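PDB 4WRI: okadaic acid binding protein 2-alpha from Halichondria okadai, which binds the polyether toxin okadaic acid and is implicated in the accumulation of this cytotoxin by the sponge. Local coordinates for residues Arg15-Val20 against Ser87-Asn92; Leu170-Asp175 against Asn184-Ala189. All coordinates share one frame; numbering follows the deposited sequence.

Contact 1: residues Arg15-Val20 against Ser87-Asn92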
ATOM      1  N   ARG A  15     -11.471   1.615   8.015  1.00 12.66           N
ATOM      2  CA  ARG A  15     -10.345   2.017   8.820  1.00 11.51           C
ATOM      3  C   ARG A  15      -9.042   1.609   8.155  1.00  9.86           C
ATOM      4  O   ARG A  15      -8.080   2.378   8.159  1.00 11.00           O
ATOM      5  CB  ARG A  15     -10.432   1.362  10.195  1.00 13.58           C
ATOM      6  CG  ARG A  15      -9.391   1.854  11.174  1.00 14.95           C
ATOM      7  CD  ARG A  15      -9.566   1.177  12.521  1.00 19.05           C
ATOM      8  NE  ARG A  15      -8.554   1.613  13.460  1.00 18.32           N
ATOM      9  CZ  ARG A  15      -8.229   0.950  14.568  1.00 18.31           C
ATOM     10  NH1 ARG A  15      -8.857  -0.175  14.866  1.00 23.96           N
ATOM     11  NH2 ARG A  15      -7.278   1.406  15.366  1.00 22.03           N
ATOM     12  N   LYS A  16      -9.000   0.403   7.607  1.00 11.57           N
ATOM     13  CA  LYS A  16      -7.809   0.006   6.865  1.00 11.90           C
ATOM     14  C   LYS A  16      -7.570   0.963   5.674  1.00 11.22           C
ATOM     15  O   LYS A  16      -6.409   1.365   5.425  1.00 10.47           O
ATOM     16  CB  LYS A  16      -7.901  -1.451   6.406  1.00 11.39           C
ATOM     17  CG  LYS A  16      -7.781  -2.467   7.536  1.00 11.49           C
ATOM     18  CD  LYS A  16      -7.729  -3.901   7.013  1.00 11.35           C
ATOM     19  CE  LYS A  16      -9.010  -4.344   6.301  1.00 11.64           C
ATOM     20  NZ  LYS A  16      -8.888  -5.759   5.807  1.00 11.38           N
ATOM     21  N   MET A  17      -8.618   1.358   4.955  1.00 11.98           N
ATOM     22  CA  MET A  17      -8.408   2.245   3.812  1.00 10.76           C
ATOM     23  C   MET A  17      -7.997   3.649   4.241  1.00 10.15           C
ATOM     24  O   MET A  17      -7.189   4.296   3.558  1.00 10.92           O
ATOM     25  CB  MET A  17      -9.615   2.264   2.879  1.00 10.40           C
ATOM     26  CG  MET A  17      -9.871   0.931   2.226  1.00 11.41           C
ATOM     27  SD  MET A  17      -8.477   0.224   1.282  1.00 11.92           S
ATOM     28  CE  MET A  17      -7.786  -0.990   2.418  1.00 11.75           C
ATOM     29  N   ARG A  18      -8.504   4.133   5.370  1.00 10.07           N
ATOM     30  CA  ARG A  18      -8.010   5.392   5.921  1.00 12.38           C
ATOM     31  C   ARG A  18      -6.530   5.266   6.257  1.00 11.01           C
ATOM     32  O   ARG A  18      -5.777   6.240   6.177  1.00 11.83           O
ATOM     33  CB  ARG A  18      -8.799   5.811   7.168  1.00 12.56           C
ATOM     34  CG  ARG A  18     -10.248   6.188   6.865  1.00 12.21           C
ATOM     35  CD  ARG A  18     -10.875   6.897   8.071  1.00 13.57           C
ATOM     36  NE  ARG A  18     -11.107   6.003   9.207  1.00 17.06           N
ATOM     37  CZ  ARG A  18     -12.153   5.176   9.328  1.00 14.95           C
ATOM     38  NH1 ARG A  18     -13.072   5.077   8.373  1.00 17.36           N
ATOM     39  NH2 ARG A  18     -12.249   4.437  10.431  1.00 18.79           N
ATOM     40  N   THR A  19      -6.098   4.064   6.630  1.00 10.40           N
ATOM     41  CA  THR A  19      -4.691   3.832   6.966  1.00 11.51           C
ATOM     42  C   THR A  19      -3.817   3.909   5.702  1.00 10.38           C
ATOM     43  O   THR A  19      -2.688   4.361   5.751  1.00 10.07           O
ATOM     44  CB  THR A  19      -4.536   2.484   7.699  1.00 11.20           C
ATOM     45  OG1 THR A  19      -5.315   2.530   8.914  1.00 11.96           O
ATOM     46  CG2 THR A  19      -3.083   2.180   8.049  1.00 12.31           C
ATOM     47  N   VAL A  20      -4.353   3.469   4.573  1.00  9.44           N
ATOM     48  CA  VAL A  20      -3.672   3.648   3.295  1.00 11.23           C
ATOM     49  C   VAL A  20      -3.553   5.126   2.938  1.00  9.86           C
ATOM     50  O   VAL A  20      -2.504   5.584   2.489  1.00 10.81           O
ATOM     51  CB  VAL A  20      -4.449   2.949   2.174  1.00  9.53           C
ATOM     52  CG1 VAL A  20      -3.810   3.226   0.815  1.00 11.12           C
ATOM     53  CG2 VAL A  20      -4.536   1.441   2.426  1.00 11.94           C
ATOM     54  N   SER A  87     -12.556  10.366   2.444  1.00 11.18           N
ATOM     55  CA  SER A  87     -13.726   9.489   2.411  1.00 10.42           C
ATOM     56  C   SER A  87     -14.000   9.014   1.002  1.00 11.55           C
ATOM     57  O   SER A  87     -14.477   7.889   0.778  1.00 11.02           O
ATOM     58  CB  SER A  87     -14.937  10.207   2.992  1.00 12.78           C
ATOM     59  OG  SER A  87     -15.328  11.289   2.173  1.00 15.36           O
ATOM     60  N   GLN A  88     -13.661   9.849   0.030  1.00 10.21           N
ATOM     61  CA  GLN A  88     -13.844   9.458  -1.357  1.00 10.73           C
ATOM     62  C   GLN A  88     -12.868   8.348  -1.746  1.00 10.24           C
ATOM     63  O   GLN A  88     -13.241   7.416  -2.469  1.00 10.74           O
ATOM     64  CB  GLN A  88     -13.689  10.649  -2.296  1.00 11.19           C
ATOM     65  CG  GLN A  88     -14.151  10.345  -3.705  1.00 11.38           C
ATOM     66  CD  GLN A  88     -15.591   9.949  -3.748  1.00 10.47           C
ATOM     67  OE1 GLN A  88     -16.458  10.700  -3.292  1.00 12.25           O
ATOM     68  NE2 GLN A  88     -15.873   8.780  -4.306  1.00 12.75           N
ATOM     69  N   TYR A  89     -11.619   8.440  -1.288  1.00 10.47           N
ATOM     70  CA  TYR A  89     -10.696   7.372  -1.581  1.00  9.91           C
ATOM     71  C   TYR A  89     -11.237   6.059  -1.042  1.00  9.56           C
ATOM     72  O   TYR A  89     -11.149   5.031  -1.713  1.00 10.80           O
ATOM     73  CB  TYR A  89      -9.311   7.641  -0.980  1.00 10.77           C
ATOM     74  CG  TYR A  89      -8.439   6.407  -1.125  1.00 10.93           C
ATOM     75  CD1 TYR A  89      -7.921   6.030  -2.368  1.00 11.65           C
ATOM     76  CD2 TYR A  89      -8.197   5.566  -0.032  1.00  9.72           C
ATOM     77  CE1 TYR A  89      -7.175   4.852  -2.512  1.00 11.77           C
ATOM     78  CE2 TYR A  89      -7.449   4.399  -0.165  1.00 11.04           C
ATOM     79  CZ  TYR A  89      -6.950   4.051  -1.410  1.00 10.80           C
ATOM     80  OH  TYR A  89      -6.232   2.893  -1.553  1.00 12.70           O
ATOM     81  N   VAL A  90     -11.799   6.088   0.166  1.00  9.92           N
ATOM     82  CA  VAL A  90     -12.328   4.863   0.765  1.00 11.24           C
ATOM     83  C   VAL A  90     -13.412   4.232  -0.139  1.00 11.03           C
ATOM     84  O   VAL A  90     -13.387   3.039  -0.401  1.00 12.19           O
ATOM     85  CB  VAL A  90     -12.839   5.099   2.198  1.00 12.10           C
ATOM     86  CG1 VAL A  90     -13.551   3.864   2.750  1.00 14.74           C
ATOM     87  CG2 VAL A  90     -11.682   5.519   3.110  1.00 15.33           C
ATOM     88  N   GLN A  91     -14.335   5.047  -0.639  1.00 10.80           N
ATOM     89  CA  GLN A  91     -15.378   4.505  -1.500  1.00 10.79           C
ATOM     90  C   GLN A  91     -14.839   4.117  -2.864  1.00 12.38           C
ATOM     91  O   GLN A  91     -15.338   3.166  -3.464  1.00 13.56           O
ATOM     92  CB  GLN A  91     -16.526   5.494  -1.675  1.00 12.27           C
ATOM     93  CG  GLN A  91     -17.246   5.850  -0.383  1.00 12.54           C
ATOM     94  CD  GLN A  91     -17.889   4.652   0.298  1.00 14.71           C
ATOM     95  OE1 GLN A  91     -17.801   4.490   1.517  1.00 22.84           O
ATOM     96  NE2 GLN A  91     -18.514   3.807  -0.484  1.00 13.88           N
ATOM     97  N   ASN A  92     -13.835   4.824  -3.374  1.00 10.19           N
ATOM     98  CA  ASN A  92     -13.242   4.425  -4.652  1.00 12.42           C
ATOM     99  C   ASN A  92     -12.510   3.092  -4.511  1.00 11.87           C
ATOM    100  O   ASN A  92     -12.563   2.241  -5.414  1.00 13.31           O
ATOM    101  CB  ASN A  92     -12.259   5.483  -5.168  1.00 10.93           C
ATOM    102  CG  ASN A  92     -12.955   6.741  -5.646  1.00 11.49           C
ATOM    103  OD1 ASN A  92     -14.184   6.820  -5.615  1.00 11.78           O
ATOM    104  ND2 ASN A  92     -12.202   7.718  -6.093  1.00 11.63           N
TER
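Tyr89 turns the edge of its phenol ring to the helix of Arg15-Val20, with the backbone oxygen of Met17 at that edge, close to the ring plane. The distance from Met17 O to Tyr89 CE2 is 3.7 Å, so the carbonyl meets the weakly positive C-H rim of the ring. Val20 approaches the same ring at a slant, and the two side chains cross at about a right angle: Val20 CG1 lies 3.4 Å from Tyr89 OH and 3.9 Å from Tyr89 CZ. Trp24 meets the ring edge-to-face, and the hydroxyl is hydrogen-bonded to His71. The other flat group is the guanidinium of Arg18; one of its faces rests over Arg15 CA of its own helix, while its far end forms a salt bridge with the C-terminal carboxylate of Asp192.

Next to Tyr89, Val90 packs on Met17, where the two backbones come nearest, with CA atoms 5.6 Å apart. Val90 CG2 stands anti to its own carbonyl carbon, and this puts the methyl 3.9 Å from Met17 CB and 4.1 Å from Arg18 CG. Met17 offers only the root of its side chain here, for the chain then bends at chi2 (-56°) and carries the sulfur off toward Phe172 and Phe173. Helices 11-27 and 86-96 thus pack here through Tyr89 and Val90 on one side and Met17, Arg18 and Val20 on the other, with the axes of the two segments 9.2 Å apart and their directions 117° apart.

No hydrogen bond joins the two segments. Methyl, methylene and aromatic groups do the packing, and the polar tips of Tyr89 and Arg18 are each satisfied by a third element, which implies that shape and apolar burial hold this helix pair together.

Contact 2: residues Leu170-Asp175 against Asn184-Ala189. With OKA (okadaic acid), chain B.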
ATOM      1  N   LEU A 170      -2.987  -8.765   0.210  1.00 12.01           N
ATOM      2  CA  LEU A 170      -4.297  -9.013  -0.374  1.00 12.71           C
ATOM      3  C   LEU A 170      -5.329  -9.141   0.750  1.00 12.08           C
ATOM      4  O   LEU A 170      -6.441  -8.608   0.635  1.00 13.38           O
ATOM      5  CB  LEU A 170      -4.270 -10.254  -1.270  1.00 15.27           C
ATOM      6  CG  LEU A 170      -5.587 -10.475  -2.007  1.00 16.04           C
ATOM      7  CD1 LEU A 170      -5.863  -9.314  -2.941  1.00 17.39           C
ATOM      8  CD2 LEU A 170      -5.495 -11.792  -2.768  1.00 22.49           C
ATOM      9  N   PHE A 171      -4.972  -9.818   1.843  1.00 13.90           N
ATOM     10  CA  PHE A 171      -5.833  -9.856   3.025  1.00 13.24           C
ATOM     11  C   PHE A 171      -6.148  -8.445   3.504  1.00 12.39           C
ATOM     12  O   PHE A 171      -7.305  -8.086   3.771  1.00 12.36           O
ATOM     13  CB  PHE A 171      -5.170 -10.658   4.151  1.00 13.30           C
ATOM     14  CG  PHE A 171      -5.904 -10.595   5.470  1.00 11.82           C
ATOM     15  CD1 PHE A 171      -5.740  -9.526   6.338  1.00 11.71           C
ATOM     16  CD2 PHE A 171      -6.772 -11.622   5.839  1.00 15.99           C
ATOM     17  CE1 PHE A 171      -6.413  -9.468   7.553  1.00 15.89           C
ATOM     18  CE2 PHE A 171      -7.443 -11.569   7.064  1.00 14.63           C
ATOM     19  CZ  PHE A 171      -7.270 -10.493   7.906  1.00 15.33           C
ATOM     20  N   PHE A 172      -5.116  -7.629   3.642  1.00 11.25           N
ATOM     21  CA  PHE A 172      -5.297  -6.268   4.125  1.00 11.40           C
ATOM     22  C   PHE A 172      -6.292  -5.495   3.251  1.00 12.30           C
ATOM     23  O   PHE A 172      -7.178  -4.806   3.768  1.00 10.95           O
ATOM     24  CB  PHE A 172      -3.947  -5.544   4.191  1.00 11.23           C
ATOM     25  CG  PHE A 172      -4.083  -4.110   4.562  1.00 10.56           C
ATOM     26  CD1 PHE A 172      -4.093  -3.724   5.882  1.00 11.25           C
ATOM     27  CD2 PHE A 172      -4.249  -3.138   3.577  1.00  9.68           C
ATOM     28  CE1 PHE A 172      -4.264  -2.387   6.231  1.00 10.49           C
ATOM     29  CE2 PHE A 172      -4.426  -1.827   3.924  1.00 10.18           C
ATOM     30  CZ  PHE A 172      -4.433  -1.437   5.246  1.00 10.22           C
ATOM     31  N   PHE A 173      -6.145  -5.591   1.933  1.00 11.15           N
ATOM     32  CA  PHE A 173      -6.977  -4.790   1.033  1.00 10.83           C
ATOM     33  C   PHE A 173      -8.388  -5.324   0.851  1.00 13.51           C
ATOM     34  O   PHE A 173      -9.248  -4.595   0.387  1.00 12.95           O
ATOM     35  CB  PHE A 173      -6.306  -4.582  -0.337  1.00 11.61           C
ATOM     36  CG  PHE A 173      -5.413  -3.371  -0.385  1.00 11.43           C
ATOM     37  CD1 PHE A 173      -5.951  -2.104  -0.592  1.00 12.35           C
ATOM     38  CD2 PHE A 173      -4.045  -3.500  -0.215  1.00 11.98           C
ATOM     39  CE1 PHE A 173      -5.128  -0.977  -0.629  1.00 14.89           C
ATOM     40  CE2 PHE A 173      -3.216  -2.372  -0.236  1.00 13.40           C
ATOM     41  CZ  PHE A 173      -3.767  -1.117  -0.436  1.00 12.88           C
ATOM     42  N   THR A 174      -8.653  -6.565   1.248  1.00 12.30           N
ATOM     43  CA  THR A 174      -9.954  -7.172   0.950  1.00 12.91           C
ATOM     44  C   THR A 174     -10.727  -7.734   2.140  1.00 13.40           C
ATOM     45  O   THR A 174     -11.958  -7.738   2.100  1.00 13.20           O
ATOM     46  CB  THR A 174      -9.849  -8.280  -0.101  1.00 12.87           C
ATOM     47  OG1 THR A 174      -9.064  -9.361   0.416  1.00 15.54           O
ATOM     48  CG2 THR A 174      -9.224  -7.754  -1.407  1.00 16.26           C
ATOM     49  N   ASP A 175     -10.055  -8.219   3.178  1.00 14.00           N
ATOM     50  CA  ASP A 175     -10.782  -8.840   4.285  1.00 13.82           C
ATOM     51  C   ASP A 175     -11.710  -7.851   4.999  1.00 13.59           C
ATOM     52  O   ASP A 175     -11.375  -6.686   5.174  1.00 13.32           O
ATOM     53  CB  ASP A 175      -9.804  -9.496   5.276  1.00 14.48           C
ATOM     54  CG  ASP A 175     -10.530 -10.180   6.412  1.00 13.15           C
ATOM     55  OD1 ASP A 175     -10.962 -11.336   6.185  1.00 19.88           O
ATOM     56  OD2 ASP A 175     -10.704  -9.566   7.473  1.00 13.52           O
ATOM     57  N   ASN A 184      -3.480  -7.614   9.173  1.00 10.96           N
ATOM     58  CA  ASN A 184      -4.061  -6.283   9.307  1.00 10.27           C
ATOM     59  C   ASN A 184      -3.014  -5.182   9.378  1.00 10.71           C
ATOM     60  O   ASN A 184      -3.332  -4.017   9.130  1.00 11.53           O
ATOM     61  CB  ASN A 184      -4.955  -6.198  10.552  1.00 10.86           C
ATOM     62  CG  ASN A 184      -6.294  -6.847  10.339  1.00 12.45           C
ATOM     63  OD1 ASN A 184      -7.117  -6.370   9.547  1.00 12.54           O
ATOM     64  ND2 ASN A 184      -6.530  -7.959  11.034  1.00 13.54           N
ATOM     65  N   TYR A 185      -1.780  -5.547   9.725  1.00 11.26           N
ATOM     66  CA  TYR A 185      -0.748  -4.568  10.004  1.00 10.54           C
ATOM     67  C   TYR A 185       0.323  -4.510   8.923  1.00 10.13           C
ATOM     68  O   TYR A 185       1.393  -3.977   9.165  1.00 11.41           O
ATOM     69  CB  TYR A 185      -0.139  -4.822  11.399  1.00 14.41           C
ATOM     70  CG  TYR A 185      -1.252  -4.851  12.418  1.00 13.54           C
ATOM     71  CD1 TYR A 185      -1.999  -3.712  12.657  1.00 15.90           C
ATOM     72  CD2 TYR A 185      -1.630  -6.032  13.042  1.00 13.38           C
ATOM     73  CE1 TYR A 185      -3.072  -3.723  13.525  1.00 18.27           C
ATOM     74  CE2 TYR A 185      -2.714  -6.053  13.938  1.00 13.47           C
ATOM     75  CZ  TYR A 185      -3.409  -4.888  14.166  1.00 16.20           C
ATOM     76  OH  TYR A 185      -4.494  -4.859  15.033  1.00 20.24           O
ATOM     77  N   VAL A 186      -0.007  -4.972   7.724  1.00 10.94           N
ATOM     78  CA  VAL A 186       0.964  -4.978   6.628  1.00 10.74           C
ATOM     79  C   VAL A 186       1.385  -3.563   6.241  1.00 11.78           C
ATOM     80  O   VAL A 186       2.475  -3.381   5.714  1.00 12.11           O
ATOM     81  CB  VAL A 186       0.413  -5.758   5.418  1.00 12.27           C
ATOM     82  CG1 VAL A 186      -0.616  -4.924   4.681  1.00 13.41           C
ATOM     83  CG2 VAL A 186       1.556  -6.181   4.480  1.00 12.68           C
ATOM     84  N   ARG A 187       0.564  -2.561   6.538  1.00 10.61           N
ATOM     85  CA  ARG A 187       0.928  -1.162   6.317  1.00 10.00           C
ATOM     86  C   ARG A 187       1.236  -0.426   7.617  1.00 11.47           C
ATOM     87  O   ARG A 187       1.286   0.810   7.660  1.00 12.73           O
ATOM     88  CB  ARG A 187      -0.153  -0.434   5.509  1.00 10.48           C
ATOM     89  CG  ARG A 187      -0.442  -1.133   4.189  1.00 11.06           C
ATOM     90  CD  ARG A 187      -1.311  -0.319   3.274  1.00 11.14           C
ATOM     91  NE  ARG A 187      -0.643   0.813   2.633  1.00 10.75           N
ATOM     92  CZ  ARG A 187      -0.007   0.728   1.471  1.00 10.45           C
ATOM     93  NH1 ARG A 187       0.122  -0.450   0.871  1.00 10.84           N
ATOM     94  NH2 ARG A 187       0.490   1.842   0.938  1.00 13.31           N
ATOM     95  N   GLY A 188       1.467  -1.192   8.687  1.00  9.35           N
ATOM     96  CA  GLY A 188       1.752  -0.607   9.995  1.00 11.93           C
ATOM     97  C   GLY A 188       0.502  -0.363  10.852  1.00 10.77           C
ATOM     98  O   GLY A 188      -0.624  -0.701  10.471  1.00 12.04           O
ATOM     99  N   ALA A 189       0.703   0.267  11.996  1.00 12.23           N
ATOM    100  CA  ALA A 189      -0.409   0.531  12.911  1.00 14.70           C
ATOM    101  C   ALA A 189      -1.566   1.245  12.202  1.00 12.26           C
ATOM    102  O   ALA A 189      -1.367   2.154  11.407  1.00 14.20           O
ATOM    103  CB  ALA A 189       0.084   1.360  14.081  1.00 16.93           C
TER
HETATM  104  C1  OKA B 201       5.138   3.449  -1.629  1.00 18.59           C
HETATM  105  C2  OKA B 201       6.520   3.074  -2.216  1.00 16.22           C
HETATM  106  C3  OKA B 201       6.392   1.823  -3.084  1.00 16.29           C
HETATM  107  C4  OKA B 201       5.392   1.978  -4.251  1.00 17.27           C
HETATM  108  C5  OKA B 201       5.261   0.648  -4.980  1.00 15.37           C
HETATM  109  C6  OKA B 201       4.447   0.814  -6.265  1.00 17.07           C
HETATM  110  C7  OKA B 201       5.032   1.962  -7.123  1.00 16.31           C
HETATM  111  C8  OKA B 201       5.104   3.219  -6.273  1.00 15.12           C
HETATM  112  C9  OKA B 201       5.816   4.310  -7.021  1.00 15.56           C
HETATM  113  C10 OKA B 201       5.316   5.558  -7.040  1.00 16.20           C
HETATM  114  C11 OKA B 201       4.019   5.931  -6.395  1.00 15.60           C
HETATM  115  C12 OKA B 201       3.633   4.816  -5.382  1.00 12.94           C
HETATM  116  C13 OKA B 201       2.153   4.943  -4.988  1.00 14.17           C
HETATM  117  C14 OKA B 201       1.820   3.852  -3.940  1.00 12.71           C
HETATM  118  C15 OKA B 201       0.951   2.892  -4.257  1.00 12.67           C
HETATM  119  C16 OKA B 201       0.692   1.835  -3.220  1.00 10.94           C
HETATM  120  C17 OKA B 201      -0.798   1.559  -2.884  1.00 14.12           C
HETATM  121  C18 OKA B 201      -0.880   0.028  -2.742  1.00 13.26           C
HETATM  122  C19 OKA B 201       0.563  -0.450  -3.106  1.00 12.10           C
HETATM  123  C20 OKA B 201       0.582  -1.755  -3.784  1.00 11.59           C
HETATM  124  C21 OKA B 201       2.059  -2.150  -4.055  1.00 12.41           C
HETATM  125  C22 OKA B 201       2.779  -2.153  -2.709  1.00 10.54           C
HETATM  126  C23 OKA B 201       2.645  -0.765  -2.062  1.00 10.11           C
HETATM  127  C24 OKA B 201       3.334  -0.784  -0.657  1.00 11.30           C
HETATM  128  C25 OKA B 201       4.745  -1.259  -0.923  1.00 11.09           C
HETATM  129  C26 OKA B 201       4.901  -2.504  -1.721  1.00 11.96           C
HETATM  130  C27 OKA B 201       4.546  -3.759  -0.893  1.00 12.83           C
HETATM  131  C28 OKA B 201       5.598  -3.926   0.215  1.00 14.33           C
HETATM  132  C29 OKA B 201       5.491  -5.236   1.012  1.00 13.38           C
HETATM  133  C30 OKA B 201       6.552  -5.140   2.149  1.00 14.03           C
HETATM  134  C31 OKA B 201       7.998  -5.137   1.717  1.00 12.70           C
HETATM  135  C32 OKA B 201       8.949  -5.220   2.911  1.00 15.78           C
HETATM  136  C33 OKA B 201       8.543  -6.250   3.958  1.00 14.47           C
HETATM  137  C34 OKA B 201       7.024  -6.188   4.184  1.00 12.74           C
HETATM  138  C35 OKA B 201       6.625  -7.463   5.007  1.00 13.94           C
HETATM  139  C36 OKA B 201       5.187  -7.272   5.475  1.00 14.29           C
HETATM  140  C37 OKA B 201       5.104  -5.990   6.252  1.00 14.84           C
HETATM  141  C38 OKA B 201       5.540  -4.793   5.446  1.00 13.00           C
HETATM  142  C39 OKA B 201       8.310  -6.247   0.714  1.00 13.48           C
HETATM  143  C40 OKA B 201       4.099  -5.328   1.654  1.00 11.98           C
HETATM  144  C41 OKA B 201       5.805  -0.633  -0.488  1.00 13.38           C
HETATM  145  C42 OKA B 201       1.882   6.284  -4.333  1.00 13.77           C
HETATM  146  C43 OKA B 201       6.125   6.578  -7.795  1.00 17.56           C
HETATM  147  C44 OKA B 201       7.514   2.843  -1.087  1.00 16.92           C
HETATM  148  O1  OKA B 201       4.567   2.544  -1.018  1.00 22.18           O
HETATM  149  O2  OKA B 201       4.695   4.587  -1.805  1.00 17.10           O
HETATM  150  O3  OKA B 201       6.996   4.149  -3.016  1.00 17.82           O
HETATM  151  O4  OKA B 201       5.908   2.985  -5.133  1.00 14.30           O
HETATM  152  O5  OKA B 201       4.194   2.139  -8.294  1.00 17.58           O
HETATM  153  O6  OKA B 201       3.767   3.582  -5.928  1.00 13.89           O
HETATM  154  O7  OKA B 201       1.102   0.639  -3.811  1.00 13.01           O
HETATM  155  O8  OKA B 201       1.270  -0.496  -1.839  1.00 10.75           O
HETATM  156  O9  OKA B 201       4.152  -2.477  -2.945  1.00 12.16           O
HETATM  157  O10 OKA B 201       3.247   0.461  -0.079  1.00 12.22           O
HETATM  158  O11 OKA B 201       4.596  -4.876  -1.767  1.00 14.98           O
HETATM  159  O12 OKA B 201       6.287  -6.272   3.029  1.00 12.05           O
HETATM  160  O13 OKA B 201       6.904  -5.010   4.940  1.00 13.21           O
HETATM  161  O   HOH W   1      -9.216  -7.324   7.962  1.00 13.82           O
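Asn184 touches Phe171 with its side-chain amide, which comes to the rim of the ring with OD1 near the ring plane, 3.8 Å from Phe171 CE1. Asp175 CB covers one face of that ring, over its centre, and on the same side a water lies within hydrogen-bonding distance of both Asn184 OD1 and Asp175 OD2; it can link the loop to the residue just after helix 169-174. The amide is gripped from several directions: ND2 is bonded to the carbonyls of Asn178 and His181, and OD1 to His12 NE2. The backbone oxygen of Asn184 faces another ring, lying in plane at the edge of Phe172, 3.3 Å from Phe172 CD1.

Tyr185 opens a type I beta turn that closes at Gly188, whose N is bonded to Tyr185 O. Inside the turn, Val186 sets CG1 between its backbone N and carbonyl carbon (chi1 76°), and the methyl presses tightly on the base of Phe172, 3.4 Å from Phe172 CB. The other methyl turns to okadaic acid, as does the backbone, with Val186 O 3.4 Å from C38 of the toxin.

Arg187 follows, running across the Phe172 ring. Its CG makes a CH-pi contact over the face, 17° off the ring normal, and Arg187 CD lies 3.5 Å from Phe172 CE2. The chain then bends at chi3 and carries the guanidinium past the edge of Phe173, with Arg187 NH1 4.0 Å from Phe173 CE2. From there NH1 donates a nearly straight hydrogen bond (170°) to O8 of okadaic acid, 2.9 Å away, with the acceptor in the guanidinium plane.

Phe173, Val186 and Arg187 thus contribute to the toxin-binding pocket, where an arginine whose aliphatic stem rests on Phe172 presents NH1 to a polyether oxygen.

In the fold
Both contacts are largely buried, yet they differ in place and chemistry. Contact 1 is helix against helix, made of aliphatic and aromatic packing without a polar link across it. Contact 2 sets a helix end against a loop, mixes ring edges with carbonyl, amide and guanidinium groups, and lines the okadaic acid site directly; in contact 1, the side chain of Val20 is about 5 Å from the bound okadaic acid. Helix 11-27 joins the two: Lys16 NZ reaches the carbonyl oxygens of Phe172 and Asp175, and Val20 packs on both Phe172 and Phe173. Helix 11-27 thus backs Phe173, which meets the ligand, and Phe172, on which Arg187 rests.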